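Diguanylate cyclase (Vibrio cholerae serotype O1, PDB 6EIB) catalyses the condensation of two GTP molecules into cyclic di-GMP with the help of magnesium, through the GGEEF domain described here, and takes part in biofilm formation. Local coordinates at residues C33-I38 and D135-S140; D37-K42 and Y118-V123. All blocks are in the same frame, centred on the assembly; numbering follows the deposited sequence.

In the fold
From the N terminus, helix 10-27 leads into strand 31-38, and both contacts start there. Contact 2 comes first to closure: D37-K42, where the strand runs out into helix 41-48, meets Y118-V123 after 75 intervening residues and sets strand 119-125 antiparallel beside strand 31-38. Contact 1 closes the outer loop when the chain, having left strand 119-125, enters helix 133-148 and lays D135-S140 over C33-I38. The inner loop, of contact 2, nests within it without crossing; the two share D37 and I38, and their centres lie about 12 Å apart. A probable hydrogen bond of 2.8 Å from G122 N to S35 O joins them, so strand 31-38 is tied to its sheet neighbour and to the helix covering one face.

Contact 1. Residues C33-I38 and D135-S140; sequences CISIDI and DIYRRS. With SO4 (sulfate ion), chain G.
The Y137 ring reaches S35 with its CE1 corner, 3.9 Å from S35 OG, which approaches the ring obliquely; I83 of strand 81-87 packs on the same side chain, and E81 hydrogen-bonds its hydroxyl. Buried R139, in a salt bridge with D130, has D135 O over the centre of one guanidinium face. Exposed R138 meets at its guanidinium edge a sulfate, probably from the crystallisation liquor, which Y158 and Q142 also bond; R138 NH2 bonds O1 at 2.8 Å and, weakly, O3. The setting is the GGDEF-type alpha/beta fold, with helix 133-148 crossing strand 31-38 of the mixed sheet. The axes of the two short segments pass 8.1 Å apart at -47°, and S35 and S140 have the nearest CA atoms. C33 and S35 both direct their CB atoms toward the helix, whereas I34 faces the other way, onto A121. C33 CB thereby packs tightly on I136 CG2, at 3.5 Å. With SG anti to the backbone N (chi1 -180°), C33 extends the sulfur to S140 OG. Between the two serines the interface is polar although buried. S140 OG lies between its own N and carbonyl carbon (chi1 65°), a placement that also holds it 3.4 Å from Y137 O, a weak alternative for its proton. Across the interface, S140 OG stands 2.7 Å from S35 OG.

Contact 2. Residues D37-K42 and Y118-V123; sequences DIDNFK and YLCAGV
D37 and C120 exchange both of their backbone hydrogen bonds: D37 N gives to C120 O at 3.0 Å and C120 N to D37 O at 2.9 Å, with N-H...O angles of 162° and 163°. This is an antiparallel hydrogen-bonded pair, and I38 with L119 forms the adjoining non-hydrogen-bonded pair, near the C-terminal part of strand 31-38 in this GGEEF domain. In such a pair the N and O of I38 point away from L119; its backbone bonds that of E80, just ahead of strand 81-87. D37 O also receives a CA-H...O contact from L119. Beyond the pair, D39 N donates to Y118 O over 2.7 Å. A water links the next pair of groups: it donates to D39 O and accepts from Y118 N, 3.0 Å away. The D39 carboxylate, with CG anti to its carbonyl carbon (chi1 -68°), folds back over the neighbouring strand. OD2 comes 3.3 Å from L119 N, but the angle is too poor for a bond; its hydrogen bond comes from N153 N. OD1 meets the sulfur of C120 at 3.7 Å, a side chain covered further by L144 and K148 of helix 133-148. From I38 a type II turn then leads to F41 and helix 41-48. D37, I38 and E80 probably bind the magnesium ion, as in related diguanylate cyclases, and the carboxylates of D37 and E80 lie close together. The pairing uses only the main chain of D37, so its carboxylate is not consumed by it, consistent with a role in binding magnesium.

Contact 1. Residues C33-I38 and D135-S140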
ATOM      1  N   CYS A  33       0.564   7.463   4.282  1.00 19.41           N
ATOM      2  CA  CYS A  33       1.144   6.157   4.213  1.00 19.95           C
ATOM      3  C   CYS A  33       0.027   5.152   3.970  1.00 20.07           C
ATOM      4  O   CYS A  33      -0.954   5.166   4.698  1.00 19.95           O
ATOM      5  CB  CYS A  33       1.870   5.863   5.533  1.00 18.92           C
ATOM      6  SG  CYS A  33       2.648   4.268   5.597  1.00 23.79           S
ATOM      7  N   ILE A  34       0.162   4.322   2.941  1.00 20.72           N
ATOM      8  CA  ILE A  34      -0.844   3.262   2.673  1.00 18.47           C
ATOM      9  C   ILE A  34      -0.206   1.913   2.799  1.00 18.38           C
ATOM     10  O   ILE A  34       0.805   1.650   2.148  1.00 18.65           O
ATOM     11  CB  ILE A  34      -1.434   3.337   1.244  1.00 18.84           C
ATOM     12  CG1 ILE A  34      -2.027   4.720   0.956  1.00 19.80           C
ATOM     13  CG2 ILE A  34      -2.523   2.232   1.075  1.00 17.95           C
ATOM     14  CD1 ILE A  34      -2.248   5.005  -0.602  1.00 17.87           C
ATOM     15  N   SER A  35      -0.810   1.049   3.602  1.00 18.82           N
ATOM     16  CA  SER A  35      -0.378  -0.327   3.732  1.00 19.80           C
ATOM     17  C   SER A  35      -1.350  -1.226   3.018  1.00 20.27           C
ATOM     18  O   SER A  35      -2.548  -1.100   3.223  1.00 21.77           O
ATOM     19  CB  SER A  35      -0.313  -0.759   5.210  1.00 20.44           C
ATOM     20  OG  SER A  35       0.651   0.006   5.902  1.00 20.12           O
ATOM     21  N   ILE A  36      -0.849  -2.095   2.157  1.00 20.61           N
ATOM     22  CA  ILE A  36      -1.705  -2.934   1.325  1.00 20.72           C
ATOM     23  C   ILE A  36      -1.315  -4.360   1.509  1.00 22.04           C
ATOM     24  O   ILE A  36      -0.138  -4.654   1.588  1.00 21.75           O
ATOM     25  CB  ILE A  36      -1.597  -2.544  -0.169  1.00 22.86           C
ATOM     26  CG1 ILE A  36      -2.306  -1.216  -0.399  1.00 22.51           C
ATOM     27  CG2 ILE A  36      -2.236  -3.628  -1.071  1.00 23.68           C
ATOM     28  CD1 ILE A  36      -2.077  -0.627  -1.795  1.00 24.05           C
ATOM     29  N   ASP A  37      -2.301  -5.251   1.651  1.00 23.97           N
ATOM     30  CA  ASP A  37      -2.003  -6.667   1.695  1.00 23.92           C
ATOM     31  C   ASP A  37      -2.950  -7.366   0.723  1.00 21.18           C
ATOM     32  O   ASP A  37      -4.155  -7.155   0.745  1.00 21.36           O
ATOM     33  CB  ASP A  37      -2.141  -7.223   3.113  1.00 30.17           C
ATOM     34  CG  ASP A  37      -1.505  -8.608   3.261  1.00 37.13           C
ATOM     35  OD1 ASP A  37      -0.255  -8.709   3.187  1.00 41.67           O
ATOM     36  OD2 ASP A  37      -2.232  -9.580   3.531  1.00 38.37           O
ATOM     37  N   ILE A  38      -2.375  -8.187  -0.134  1.00 20.36           N
ATOM     38  CA  ILE A  38      -3.149  -8.956  -1.085  1.00 21.80           C
ATOM     39  C   ILE A  38      -3.872 -10.101  -0.377  1.00 21.66           C
ATOM     40  O   ILE A  38      -3.244 -10.850   0.406  1.00 20.38           O
ATOM     41  CB  ILE A  38      -2.250  -9.505  -2.178  1.00 22.93           C
ATOM     42  CG1 ILE A  38      -1.585  -8.318  -2.925  1.00 23.31           C
ATOM     43  CG2 ILE A  38      -3.063 -10.418  -3.125  1.00 23.47           C
ATOM     44  CD1 ILE A  38      -0.495  -8.751  -3.914  1.00 24.64           C
ATOM     45  N   ASP A 135       5.946   5.230  13.941  1.00 19.09           N
ATOM     46  CA  ASP A 135       4.677   5.753  14.493  1.00 18.03           C
ATOM     47  C   ASP A 135       3.583   5.791  13.424  1.00 20.05           C
ATOM     48  O   ASP A 135       2.390   5.649  13.738  1.00 22.74           O
ATOM     49  CB  ASP A 135       4.827   7.162  15.058  1.00 18.14           C
ATOM     50  CG  ASP A 135       5.631   7.197  16.370  1.00 19.70           C
ATOM     51  OD1 ASP A 135       5.368   6.325  17.231  1.00 18.43           O
ATOM     52  OD2 ASP A 135       6.508   8.091  16.497  1.00 19.36           O
ATOM     53  N   ILE A 136       3.976   6.094  12.190  1.00 17.82           N
ATOM     54  CA  ILE A 136       3.010   6.165  11.074  1.00 18.21           C
ATOM     55  C   ILE A 136       2.626   4.750  10.615  1.00 18.65           C
ATOM     56  O   ILE A 136       1.441   4.438  10.485  1.00 18.91           O
ATOM     57  CB  ILE A 136       3.573   6.959   9.881  1.00 17.07           C
ATOM     58  CG1 ILE A 136       3.941   8.379  10.322  1.00 16.02           C
ATOM     59  CG2 ILE A 136       2.531   7.066   8.726  1.00 17.42           C
ATOM     60  CD1 ILE A 136       4.510   9.297   9.162  1.00 19.17           C
ATOM     61  N   TYR A 137       3.636   3.916  10.376  1.00 18.80           N
ATOM     62  CA  TYR A 137       3.413   2.540   9.941  1.00 20.09           C
ATOM     63  C   TYR A 137       2.511   1.779  10.912  1.00 19.72           C
ATOM     64  O   TYR A 137       1.637   1.001  10.489  1.00 20.73           O
ATOM     65  CB  TYR A 137       4.755   1.773   9.815  1.00 27.03           C
ATOM     66  CG  TYR A 137       4.490   0.316   9.445  1.00 27.73           C
ATOM     67  CD1 TYR A 137       4.121  -0.023   8.146  1.00 27.74           C
ATOM     68  CD2 TYR A 137       4.483  -0.692  10.407  1.00 26.54           C
ATOM     69  CE1 TYR A 137       3.815  -1.347   7.787  1.00 27.76           C
ATOM     70  CE2 TYR A 137       4.157  -2.027  10.058  1.00 25.84           C
ATOM     71  CZ  TYR A 137       3.837  -2.339   8.738  1.00 26.83           C
ATOM     72  OH  TYR A 137       3.513  -3.645   8.334  1.00 28.07           O
ATOM     73  N   ARG A 138       2.709   1.996  12.208  1.00 19.85           N
ATOM     74  CA  ARG A 138       1.866   1.362  13.223  1.00 20.78           C
ATOM     75  C   ARG A 138       0.383   1.670  12.982  1.00 20.60           C
ATOM     76  O   ARG A 138      -0.495   0.791  13.117  1.00 18.25           O
ATOM     77  CB  ARG A 138       2.290   1.813  14.625  1.00 22.14           C
ATOM     78  CG  ARG A 138       1.340   1.404  15.669  1.00 26.44           C
ATOM     79  CD  ARG A 138       1.751   1.929  17.006  1.00 31.10           C
ATOM     80  NE  ARG A 138       0.787   1.482  17.998  1.00 36.11           N
ATOM     81  CZ  ARG A 138      -0.296   2.181  18.310  1.00 38.98           C
ATOM     82  NH1 ARG A 138      -0.509   3.361  17.720  1.00 37.81           N
ATOM     83  NH2 ARG A 138      -1.138   1.712  19.220  1.00 41.67           N
ATOM     84  N   ARG A 139       0.090   2.915  12.605  1.00 21.31           N
ATOM     85  CA  ARG A 139      -1.304   3.313  12.384  1.00 21.31           C
ATOM     86  C   ARG A 139      -1.843   2.773  11.051  1.00 21.14           C
ATOM     87  O   ARG A 139      -2.981   2.318  10.995  1.00 21.43           O
ATOM     88  CB  ARG A 139      -1.452   4.840  12.453  1.00 23.07           C
ATOM     89  CG  ARG A 139      -1.268   5.436  13.864  1.00 23.59           C
ATOM     90  CD  ARG A 139      -1.635   6.873  13.879  1.00 25.03           C
ATOM     91  NE  ARG A 139      -0.786   7.616  12.956  1.00 24.78           N
ATOM     92  CZ  ARG A 139       0.284   8.323  13.337  1.00 24.14           C
ATOM     93  NH1 ARG A 139       0.601   8.400  14.627  1.00 23.53           N
ATOM     94  NH2 ARG A 139       1.011   8.981  12.435  1.00 23.07           N
ATOM     95  N   SER A 140      -1.053   2.808   9.979  1.00 21.39           N
ATOM     96  CA  SER A 140      -1.574   2.266   8.723  1.00 21.24           C
ATOM     97  C   SER A 140      -1.681   0.752   8.834  1.00 21.20           C
ATOM     98  O   SER A 140      -2.607   0.163   8.301  1.00 20.15           O
ATOM     99  CB  SER A 140      -0.736   2.674   7.501  1.00 22.19           C
ATOM    100  OG  SER A 140       0.583   2.157   7.507  1.00 23.45           O
TER
HETATM  101  S   SO4 G 203      -4.092   3.003  19.889  1.00 90.43           S
HETATM  102  O1  SO4 G 203      -3.742   2.556  18.548  1.00 90.64           O
HETATM  103  O2  SO4 G 203      -5.545   3.007  20.015  1.00 90.62           O
HETATM  104  O3  SO4 G 203      -3.545   2.071  20.875  1.00 90.69           O
HETATM  105  O4  SO4 G 203      -3.558   4.345  20.091  1.00 89.93           O

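Contact 2. Residues D37-K42 and Y118-V123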
ATOM      1  N   ASP A  37      -2.301  -5.251   1.651  1.00 23.97           N
ATOM      2  CA  ASP A  37      -2.003  -6.667   1.695  1.00 23.92           C
ATOM      3  C   ASP A  37      -2.950  -7.366   0.723  1.00 21.18           C
ATOM      4  O   ASP A  37      -4.155  -7.155   0.745  1.00 21.36           O
ATOM      5  CB  ASP A  37      -2.141  -7.223   3.113  1.00 30.17           C
ATOM      6  CG  ASP A  37      -1.505  -8.608   3.261  1.00 37.13           C
ATOM      7  OD1 ASP A  37      -0.255  -8.709   3.187  1.00 41.67           O
ATOM      8  OD2 ASP A  37      -2.232  -9.580   3.531  1.00 38.37           O
ATOM      9  N   ILE A  38      -2.375  -8.187  -0.134  1.00 20.36           N
ATOM     10  CA  ILE A  38      -3.149  -8.956  -1.085  1.00 21.80           C
ATOM     11  C   ILE A  38      -3.872 -10.101  -0.377  1.00 21.66           C
ATOM     12  O   ILE A  38      -3.244 -10.850   0.406  1.00 20.38           O
ATOM     13  CB  ILE A  38      -2.250  -9.505  -2.178  1.00 22.93           C
ATOM     14  CG1 ILE A  38      -1.585  -8.318  -2.925  1.00 23.31           C
ATOM     15  CG2 ILE A  38      -3.063 -10.418  -3.125  1.00 23.47           C
ATOM     16  CD1 ILE A  38      -0.495  -8.751  -3.914  1.00 24.64           C
ATOM     17  N   ASP A  39      -5.173 -10.228  -0.635  1.00 23.09           N
ATOM     18  CA  ASP A  39      -5.983 -11.276   0.016  1.00 26.09           C
ATOM     19  C   ASP A  39      -5.711 -12.618  -0.618  1.00 28.52           C
ATOM     20  O   ASP A  39      -5.633 -12.710  -1.841  1.00 29.43           O
ATOM     21  CB  ASP A  39      -7.489 -10.970  -0.086  1.00 27.02           C
ATOM     22  CG  ASP A  39      -7.912  -9.752   0.744  1.00 27.24           C
ATOM     23  OD1 ASP A  39      -7.646  -9.774   1.963  1.00 26.82           O
ATOM     24  OD2 ASP A  39      -8.491  -8.768   0.160  1.00 27.21           O
ATOM     25  N   ASN A  40      -5.569 -13.653   0.210  1.00 29.25           N
ATOM     26  CA  ASN A  40      -5.375 -15.017  -0.277  1.00 31.75           C
ATOM     27  C   ASN A  40      -4.257 -15.223  -1.280  1.00 31.18           C
ATOM     28  O   ASN A  40      -4.405 -16.019  -2.225  1.00 29.64           O
ATOM     29  CB  ASN A  40      -6.674 -15.546  -0.901  1.00 34.15           C
ATOM     30  CG  ASN A  40      -7.817 -15.522   0.064  1.00 36.11           C
ATOM     31  OD1 ASN A  40      -8.851 -14.932  -0.200  1.00 36.90           O
ATOM     32  ND2 ASN A  40      -7.635 -16.172   1.209  1.00 39.17           N
ATOM     33  N   PHE A  41      -3.144 -14.528  -1.067  1.00 29.56           N
ATOM     34  CA  PHE A  41      -2.033 -14.585  -1.999  1.00 29.71           C
ATOM     35  C   PHE A  41      -1.386 -15.956  -1.947  1.00 30.38           C
ATOM     36  O   PHE A  41      -0.911 -16.462  -2.970  1.00 30.40           O
ATOM     37  CB  PHE A  41      -0.985 -13.491  -1.682  1.00 29.09           C
ATOM     38  CG  PHE A  41       0.038 -13.311  -2.764  1.00 30.87           C
ATOM     39  CD1 PHE A  41      -0.341 -12.819  -4.021  1.00 31.33           C
ATOM     40  CD2 PHE A  41       1.372 -13.638  -2.546  1.00 32.01           C
ATOM     41  CE1 PHE A  41       0.604 -12.660  -5.038  1.00 31.07           C
ATOM     42  CE2 PHE A  41       2.332 -13.474  -3.559  1.00 32.88           C
ATOM     43  CZ  PHE A  41       1.940 -12.991  -4.806  1.00 32.54           C
ATOM     44  N   LYS A  42      -1.362 -16.559  -0.759  1.00 31.07           N
ATOM     45  CA  LYS A  42      -0.851 -17.916  -0.638  1.00 34.55           C
ATOM     46  C   LYS A  42      -1.687 -18.883  -1.475  1.00 34.81           C
ATOM     47  O   LYS A  42      -1.131 -19.712  -2.184  1.00 36.56           O
ATOM     48  CB  LYS A  42      -0.835 -18.365   0.816  1.00 36.64           C
ATOM     49  CG  LYS A  42       0.093 -17.539   1.664  1.00 37.31           C
ATOM     50  CD  LYS A  42       0.135 -18.063   3.091  1.00 40.68           C
ATOM     51  CE  LYS A  42       0.848 -17.066   3.971  1.00 41.63           C
ATOM     52  NZ  LYS A  42      -0.078 -15.908   4.206  1.00 41.47           N
ATOM     53  N   TYR A 118      -8.161  -9.823  -4.722  1.00 21.55           N
ATOM     54  CA  TYR A 118      -8.568  -8.660  -3.940  1.00 20.39           C
ATOM     55  C   TYR A 118      -7.448  -8.244  -2.970  1.00 20.06           C
ATOM     56  O   TYR A 118      -6.525  -9.020  -2.696  1.00 20.15           O
ATOM     57  CB  TYR A 118      -9.879  -8.977  -3.164  1.00 23.06           C
ATOM     58  CG  TYR A 118     -11.005  -9.475  -4.051  1.00 23.95           C
ATOM     59  CD1 TYR A 118     -11.875  -8.573  -4.655  1.00 23.94           C
ATOM     60  CD2 TYR A 118     -11.177 -10.837  -4.326  1.00 24.50           C
ATOM     61  CE1 TYR A 118     -12.903  -9.009  -5.494  1.00 25.63           C
ATOM     62  CE2 TYR A 118     -12.216 -11.279  -5.209  1.00 24.65           C
ATOM     63  CZ  TYR A 118     -13.058 -10.350  -5.763  1.00 25.13           C
ATOM     64  OH  TYR A 118     -14.089 -10.712  -6.615  1.00 28.71           O
ATOM     65  N   LEU A 119      -7.542  -7.033  -2.434  1.00 19.53           N
ATOM     66  CA  LEU A 119      -6.550  -6.569  -1.476  1.00 19.64           C
ATOM     67  C   LEU A 119      -7.264  -5.794  -0.387  1.00 20.94           C
ATOM     68  O   LEU A 119      -8.427  -5.438  -0.561  1.00 22.99           O
ATOM     69  CB  LEU A 119      -5.473  -5.708  -2.192  1.00 18.98           C
ATOM     70  CG  LEU A 119      -5.855  -4.395  -2.891  1.00 20.06           C
ATOM     71  CD1 LEU A 119      -5.963  -3.227  -1.901  1.00 19.58           C
ATOM     72  CD2 LEU A 119      -4.828  -4.078  -3.980  1.00 19.34           C
ATOM     73  N   CYS A 120      -6.599  -5.555   0.743  1.00 20.78           N
ATOM     74  CA  CYS A 120      -7.132  -4.641   1.752  1.00 19.09           C
ATOM     75  C   CYS A 120      -6.097  -3.559   1.920  1.00 18.47           C
ATOM     76  O   CYS A 120      -4.942  -3.783   1.588  1.00 18.27           O
ATOM     77  CB  CYS A 120      -7.378  -5.320   3.102  1.00 17.18           C
ATOM     78  SG  CYS A 120      -8.800  -6.465   3.040  1.00 23.85           S
ATOM     79  N   ALA A 121      -6.498  -2.420   2.469  1.00 18.85           N
ATOM     80  CA  ALA A 121      -5.552  -1.324   2.634  1.00 18.95           C
ATOM     81  C   ALA A 121      -5.855  -0.606   3.917  1.00 20.76           C
ATOM     82  O   ALA A 121      -7.026  -0.500   4.324  1.00 22.44           O
ATOM     83  CB  ALA A 121      -5.622  -0.326   1.413  1.00 17.08           C
ATOM     84  N   GLY A 122      -4.803  -0.134   4.580  1.00 19.61           N
ATOM     85  CA  GLY A 122      -5.000   0.714   5.739  1.00 18.98           C
ATOM     86  C   GLY A 122      -4.256   2.014   5.432  1.00 18.22           C
ATOM     87  O   GLY A 122      -3.185   1.981   4.808  1.00 17.57           O
ATOM     88  N   VAL A 123      -4.790   3.134   5.893  1.00 18.67           N
ATOM     89  CA  VAL A 123      -4.211   4.457   5.583  1.00 19.39           C
ATOM     90  C   VAL A 123      -3.979   5.339   6.810  1.00 19.62           C
ATOM     91  O   VAL A 123      -4.834   5.453   7.690  1.00 21.28           O
ATOM     92  CB  VAL A 123      -5.127   5.239   4.641  1.00 19.15           C
ATOM     93  CG1 VAL A 123      -4.443   6.519   4.183  1.00 19.54           C
ATOM     94  CG2 VAL A 123      -5.550   4.365   3.461  1.00 18.73           C
TER
HETATM   95  O   HOH W   1      -8.031 -12.548  -3.456  1.00 22.16           O